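Local coordinates for L0028 (Mitochondria associated protein) (Escherichia coli, PDB 3GCG) that probably acts as a secreted bacterial effector of the IpaB/EvcA family, serving as a guanine-nucleotide exchange factor for a host Rho-type GTPase, at residues 46-51 with 87-92; 54-59 with 78-83. One frame throughout, in Å; residues are numbered along the deposited sequence.

Contact 1: residues 46-51 with 87-92; sequences QEQTTY and LQQPLD
Gln48 lays its amide against that of Gln89, the two planes 19° apart and stacked. From CB, which leaves the helix toward the loop, the first torsion places CG anti to the backbone N (chi1 -170°), beside the carbonyl carbon, and the extended chain carries the tip outward to the loop. Gln48 CG borders the Gln89 amide; Gln48 CD sits over it, 4.1 Å from Gln89 CD; Gln48 OE1 lies 3.9 Å from Gln89 CD; Gln48 NE2 faces the same group. The Gln89 chain, bent at chi2, crosses at about a right angle. An alanine here would probably leave one face of the Gln89 amide without its stacking partner and free that group to turn. Helix 73-87 ends just before, in a Schellman motif: Gln88, with positive phi, is the C-prime residue, and Gln89 N bonds back to Glu84 O. The chain then runs extended past Thr49, whose CB meets Pro90 O at 3.2 Å while CG2 stands 4.4 Å from Pro90 CG. Leu91 CD2 is 4.4 Å from Thr49 O, which accepts from Ser53 OG. Thr49 also packs on an aromatic side chain of the other protein chain, and Asp92 OD1 hydrogen-bonds to an aromatic side chain there.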
loop_
_atom_site.group_PDB
_atom_site.type_symbol
_atom_site.label_atom_id
_atom_site.label_comp_id
_atom_site.label_asym_id
_atom_site.label_seq_id
_atom_site.Cartn_x
_atom_site.Cartn_y
_atom_site.Cartn_z
ATOM N N GLN B 46 10.567 1.286 -12.593
ATOM C CA GLN B 46 9.607 1.668 -11.567
ATOM C C GLN B 46 9.929 1.095 -10.190
ATOM O O GLN B 46 9.893 1.809 -9.191
ATOM C CB GLN B 46 8.206 1.229 -11.981
ATOM C CG GLN B 46 7.819 1.692 -13.364
ATOM C CD GLN B 46 6.327 1.621 -13.600
ATOM O OE1 GLN B 46 5.616 0.856 -12.942
ATOM N NE2 GLN B 46 5.843 2.413 -14.551
ATOM N N GLU B 47 10.237 -0.196 -10.144
ATOM C CA GLU B 47 10.558 -0.848 -8.884
ATOM C C GLU B 47 11.815 -0.251 -8.263
ATOM O O GLU B 47 11.855 0.006 -7.063
ATOM C CB GLU B 47 10.743 -2.355 -9.091
ATOM C CG GLU B 47 11.177 -3.083 -7.835
ATOM C CD GLU B 47 10.116 -3.048 -6.749
ATOM O OE1 GLU B 47 10.480 -3.261 -5.576
ATOM O OE2 GLU B 47 8.924 -2.824 -7.069
ATOM N N GLN B 48 12.839 -0.023 -9.080
ATOM C CA GLN B 48 14.084 0.556 -8.580
ATOM C C GLN B 48 13.870 1.888 -7.853
ATOM O O GLN B 48 14.336 2.062 -6.720
ATOM C CB GLN B 48 15.079 0.762 -9.727
ATOM C CG GLN B 48 16.477 1.143 -9.260
ATOM C CD GLN B 48 17.518 1.017 -10.371
ATOM O OE1 GLN B 48 17.369 1.607 -11.451
ATOM N NE2 GLN B 48 18.575 0.247 -10.110
ATOM N N THR B 49 13.178 2.833 -8.493
ATOM C CA THR B 49 12.955 4.121 -7.850
ATOM C C THR B 49 11.987 3.970 -6.677
ATOM O O THR B 49 12.058 4.716 -5.710
ATOM C CB THR B 49 12.430 5.207 -8.846
ATOM O OG1 THR B 49 11.059 5.517 -8.567
ATOM C CG2 THR B 49 12.564 4.744 -10.268
ATOM N N THR B 50 11.103 2.984 -6.754
ATOM C CA THR B 50 10.143 2.745 -5.685
ATOM C C THR B 50 10.793 2.108 -4.452
ATOM O O THR B 50 10.592 2.584 -3.333
ATOM C CB THR B 50 8.983 1.844 -6.161
ATOM O OG1 THR B 50 8.176 2.568 -7.095
ATOM C CG2 THR B 50 8.119 1.408 -4.983
ATOM N N TYR B 51 11.558 1.037 -4.661
ATOM C CA TYR B 51 12.235 0.334 -3.566
ATOM C C TYR B 51 13.236 1.242 -2.850
ATOM O O TYR B 51 13.333 1.240 -1.622
ATOM C CB TYR B 51 12.979 -0.901 -4.081
ATOM C CG TYR B 51 13.546 -1.743 -2.958
ATOM C CD1 TYR B 51 12.804 -2.778 -2.389
ATOM C CD2 TYR B 51 14.793 -1.446 -2.404
ATOM C CE1 TYR B 51 13.279 -3.490 -1.298
ATOM C CE2 TYR B 51 15.279 -2.149 -1.303
ATOM C CZ TYR B 51 14.518 -3.165 -0.757
ATOM O OH TYR B 51 14.993 -3.841 0.347
ATOM N N LEU B 87 22.908 9.327 -5.425
ATOM C CA LEU B 87 22.708 8.034 -6.072
ATOM C C LEU B 87 22.613 8.139 -7.586
ATOM O O LEU B 87 22.742 7.138 -8.291
ATOM C CB LEU B 87 21.425 7.378 -5.558
ATOM C CG LEU B 87 21.316 7.037 -4.073
ATOM C CD1 LEU B 87 19.936 6.426 -3.790
ATOM C CD2 LEU B 87 22.416 6.066 -3.695
ATOM N N GLN B 88 22.391 9.346 -8.088
ATOM C CA GLN B 88 22.245 9.530 -9.522
ATOM C C GLN B 88 21.109 8.613 -9.935
ATOM O O GLN B 88 21.228 7.833 -10.879
ATOM C CB GLN B 88 23.526 9.136 -10.260
ATOM C CG GLN B 88 24.653 10.141 -10.118
ATOM C CD GLN B 88 24.281 11.503 -10.672
ATOM O OE1 GLN B 88 23.879 11.631 -11.833
ATOM N NE2 GLN B 88 24.413 12.531 -9.845
ATOM N N GLN B 89 20.008 8.707 -9.200
ATOM C CA GLN B 89 18.833 7.887 -9.469
ATOM C C GLN B 89 17.589 8.708 -9.165
ATOM O O GLN B 89 17.503 9.348 -8.116
ATOM C CB GLN B 89 18.840 6.649 -8.561
ATOM C CG GLN B 89 18.296 5.368 -9.187
ATOM C CD GLN B 89 19.354 4.635 -9.988
ATOM O OE1 GLN B 89 19.714 5.046 -11.095
ATOM N NE2 GLN B 89 19.876 3.548 -9.422
ATOM N N PRO B 90 16.610 8.716 -10.081
ATOM C CA PRO B 90 15.395 9.491 -9.806
ATOM C C PRO B 90 14.627 8.817 -8.664
ATOM O O PRO B 90 14.545 7.589 -8.602
ATOM C CB PRO B 90 14.641 9.430 -11.130
ATOM C CG PRO B 90 15.035 8.075 -11.662
ATOM C CD PRO B 90 16.524 8.047 -11.393
ATOM N N LEU B 91 14.083 9.622 -7.759
ATOM C CA LEU B 91 13.335 9.096 -6.627
ATOM C C LEU B 91 11.939 9.720 -6.546
ATOM O O LEU B 91 11.637 10.676 -7.255
ATOM C CB LEU B 91 14.112 9.361 -5.332
ATOM C CG LEU B 91 15.558 8.849 -5.301
ATOM C CD1 LEU B 91 16.168 9.123 -3.922
ATOM C CD2 LEU B 91 15.592 7.350 -5.610
ATOM N N ASP B 92 11.096 9.172 -5.680
ATOM C CA ASP B 92 9.731 9.658 -5.500
ATOM C C ASP B 92 9.439 9.633 -3.996
ATOM O O ASP B 92 9.342 8.569 -3.397
ATOM C CB ASP B 92 8.766 8.745 -6.261
ATOM C CG ASP B 92 7.333 9.245 -6.238
ATOM O OD1 ASP B 92 6.612 8.981 -7.221
ATOM O OD2 ASP B 92 6.916 9.881 -5.246
#

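Contact 2: residues 54-59 with 78-83; sequences RTVNRT and HIFRAV
A splayed helical hairpin forms where helix 41-67 and the next helix in the chain, 73-87, pack through Val56, Asn57, Phe80 and Val83. The local axes of 54-59 and 78-83 pass 11.2 Å apart, with their N-to-C directions at 132°, so the pair is antiparallel in sense but well opened. All four touching residues are buried, in an all-helical fold of the IpaB/EvcA family.

The main interlock is a CH-pi contact. Val56 CG1 lies over one face of the Phe80 ring, 3.8 Å from the centroid and 25° off the ring normal. That displacement carries the methyl toward the rim, and Val56 CG1 comes to 3.5 Å from both Phe80 CZ and Phe80 CE1. The first torsion of Val56 sets CG1 anti to the backbone N (chi1 172°), and with this branch committed to the ring, Val56 CG2 serves a different neighbour: it reaches tip to tip toward Val83 CG1, 3.9 Å away. Thr159 of helix 152-166 touches both Val56 and Val83, so a third helix closes over this valine pair.

Asn57 comes to the outer end of the same ring. Its side chain crosses that of Phe80 at about a right angle, the amide tilted by roughly half a right angle to the ring, with Asn57 CG 3.7 Å from Phe80 CZ. The approach of Asn57 ND2 to that carbon is packing; its hydrogen bonds go to Gly95 O and Met93 O, and these two tie the amide to the loop that follows helix 73-87. Within helix 41-67, Thr59 OG1 donates to Thr55 O, one turn earlier, at 2.9 Å, from the face of that carbonyl opposite to Thr59 N.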
loop_
_atom_site.group_PDB
_atom_site.type_symbol
_atom_site.label_atom_id
_atom_site.label_comp_id
_atom_site.label_asym_id
_atom_site.label_seq_id
_atom_site.Cartn_x
_atom_site.Cartn_y
_atom_site.Cartn_z
ATOM N N ARG B 54 11.347 3.961 -0.902
ATOM C CA ARG B 54 10.760 3.446 0.316
ATOM C C ARG B 54 11.877 3.244 1.343
ATOM O O ARG B 54 11.689 3.515 2.527
ATOM C CB ARG B 54 9.977 2.163 0.010
ATOM C CG ARG B 54 10.575 0.867 0.461
ATOM C CD ARG B 54 10.010 0.425 1.791
ATOM N NE ARG B 54 10.374 -0.962 2.062
ATOM C CZ ARG B 54 9.739 -2.015 1.560
ATOM N NH1 ARG B 54 8.687 -1.847 0.766
ATOM N NH2 ARG B 54 10.178 -3.241 1.820
ATOM N N THR B 55 13.046 2.801 0.885
ATOM C CA THR B 55 14.196 2.616 1.776
ATOM C C THR B 55 14.513 3.974 2.402
ATOM O O THR B 55 14.796 4.070 3.592
ATOM C CB THR B 55 15.446 2.109 1.006
ATOM O OG1 THR B 55 15.184 0.808 0.472
ATOM C CG2 THR B 55 16.647 2.005 1.932
ATOM N N VAL B 56 14.443 5.026 1.590
ATOM C CA VAL B 56 14.706 6.371 2.078
ATOM C C VAL B 56 13.633 6.799 3.072
ATOM O O VAL B 56 13.948 7.296 4.147
ATOM C CB VAL B 56 14.750 7.397 0.927
ATOM C CG1 VAL B 56 14.817 8.797 1.494
ATOM C CG2 VAL B 56 15.954 7.138 0.034
ATOM N N ASN B 57 12.367 6.612 2.714
ATOM C CA ASN B 57 11.273 6.985 3.605
ATOM C C ASN B 57 11.312 6.213 4.918
ATOM O O ASN B 57 10.940 6.730 5.961
ATOM C CB ASN B 57 9.922 6.763 2.924
ATOM C CG ASN B 57 9.459 7.977 2.167
ATOM O OD1 ASN B 57 9.492 9.084 2.688
ATOM N ND2 ASN B 57 9.016 7.780 0.931
ATOM N N ARG B 58 11.766 4.972 4.839
ATOM C CA ARG B 58 11.881 4.095 5.995
ATOM C C ARG B 58 12.932 4.659 6.946
ATOM O O ARG B 58 12.765 4.633 8.168
ATOM C CB ARG B 58 12.315 2.709 5.528
ATOM C CG ARG B 58 11.850 1.574 6.393
ATOM C CD ARG B 58 11.189 0.514 5.521
ATOM N NE ARG B 58 10.051 -0.087 6.203
ATOM C CZ ARG B 58 10.138 -1.091 7.066
ATOM N NH1 ARG B 58 11.312 -1.635 7.355
ATOM N NH2 ARG B 58 9.048 -1.526 7.667
ATOM N N THR B 59 14.025 5.156 6.374
ATOM C CA THR B 59 15.105 5.720 7.172
ATOM C C THR B 59 14.614 7.002 7.843
ATOM O O THR B 59 14.967 7.293 8.988
ATOM C CB THR B 59 16.340 6.027 6.293
ATOM O OG1 THR B 59 16.752 4.832 5.615
ATOM C CG2 THR B 59 17.489 6.530 7.144
ATOM N N HIS B 78 14.189 18.230 0.219
ATOM C CA HIS B 78 15.611 18.508 0.094
ATOM C C HIS B 78 16.394 17.220 0.358
ATOM O O HIS B 78 17.395 16.936 -0.310
ATOM C CB HIS B 78 16.036 19.603 1.072
ATOM C CG HIS B 78 15.298 20.891 0.886
ATOM N ND1 HIS B 78 15.228 21.537 -0.328
ATOM C CD2 HIS B 78 14.587 21.646 1.758
ATOM C CE1 HIS B 78 14.504 22.637 -0.199
ATOM N NE2 HIS B 78 14.103 22.726 1.056
ATOM N N ILE B 79 15.922 16.434 1.322
ATOM C CA ILE B 79 16.586 15.182 1.651
ATOM C C ILE B 79 16.490 14.212 0.473
ATOM O O ILE B 79 17.472 13.559 0.116
ATOM C CB ILE B 79 15.986 14.555 2.937
ATOM C CG1 ILE B 79 16.380 15.407 4.154
ATOM C CG2 ILE B 79 16.498 13.140 3.126
ATOM C CD1 ILE B 79 15.716 14.994 5.452
ATOM N N PHE B 80 15.316 14.140 -0.145
ATOM C CA PHE B 80 15.134 13.255 -1.277
ATOM C C PHE B 80 15.985 13.651 -2.483
ATOM O O PHE B 80 16.534 12.787 -3.164
ATOM C CB PHE B 80 13.653 13.178 -1.668
ATOM C CG PHE B 80 12.962 11.948 -1.146
ATOM C CD1 PHE B 80 12.536 11.877 0.171
ATOM C CD2 PHE B 80 12.801 10.834 -1.962
ATOM C CE1 PHE B 80 11.961 10.711 0.666
ATOM C CE2 PHE B 80 12.231 9.667 -1.479
ATOM C CZ PHE B 80 11.812 9.602 -0.163
ATOM N N ARG B 81 16.105 14.948 -2.744
ATOM C CA ARG B 81 16.918 15.403 -3.866
ATOM C C ARG B 81 18.391 15.128 -3.566
ATOM O O ARG B 81 19.158 14.742 -4.455
ATOM C CB ARG B 81 16.716 16.900 -4.119
ATOM C CG ARG B 81 16.587 17.260 -5.599
ATOM C CD ARG B 81 17.573 16.467 -6.473
ATOM N NE ARG B 81 17.379 16.726 -7.900
ATOM C CZ ARG B 81 17.928 16.010 -8.881
ATOM N NH1 ARG B 81 18.714 14.977 -8.601
ATOM N NH2 ARG B 81 17.692 16.329 -10.148
ATOM N N ALA B 82 18.781 15.318 -2.305
ATOM C CA ALA B 82 20.158 15.071 -1.897
ATOM C C ALA B 82 20.494 13.604 -2.123
ATOM O O ALA B 82 21.539 13.275 -2.686
ATOM C CB ALA B 82 20.346 15.438 -0.431
ATOM N N VAL B 83 19.605 12.716 -1.697
ATOM C CA VAL B 83 19.843 11.291 -1.892
ATOM C C VAL B 83 19.779 10.990 -3.374
ATOM O O VAL B 83 20.474 10.107 -3.870
ATOM C CB VAL B 83 18.792 10.436 -1.180
ATOM C CG1 VAL B 83 18.926 8.985 -1.613
ATOM C CG2 VAL B 83 18.973 10.553 0.321
#

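In the fold
From the N terminus, helix 41-67 supplies first 46-51 and then, about two turns further on, 54-59. The chain turns back into helix 73-87, where 78-83 closes contact 2 across 18 intervening residues; it then leaves that helix, and 87-92 closes contact 1 across 35. Contact 2 is therefore nested inside the loop of contact 1. Their centres are 10 Å apart and they join directly: Leu91 CD1 packs on Val83 CG1 at 3.6 Å, and Asp92 O lies 3.6 Å from Phe80 CE2. Contact 2 pairs the two helices in the buried interior, whereas contact 1 fastens the following loop, which leads to helix 99-105, against helix 41-67 at the surface.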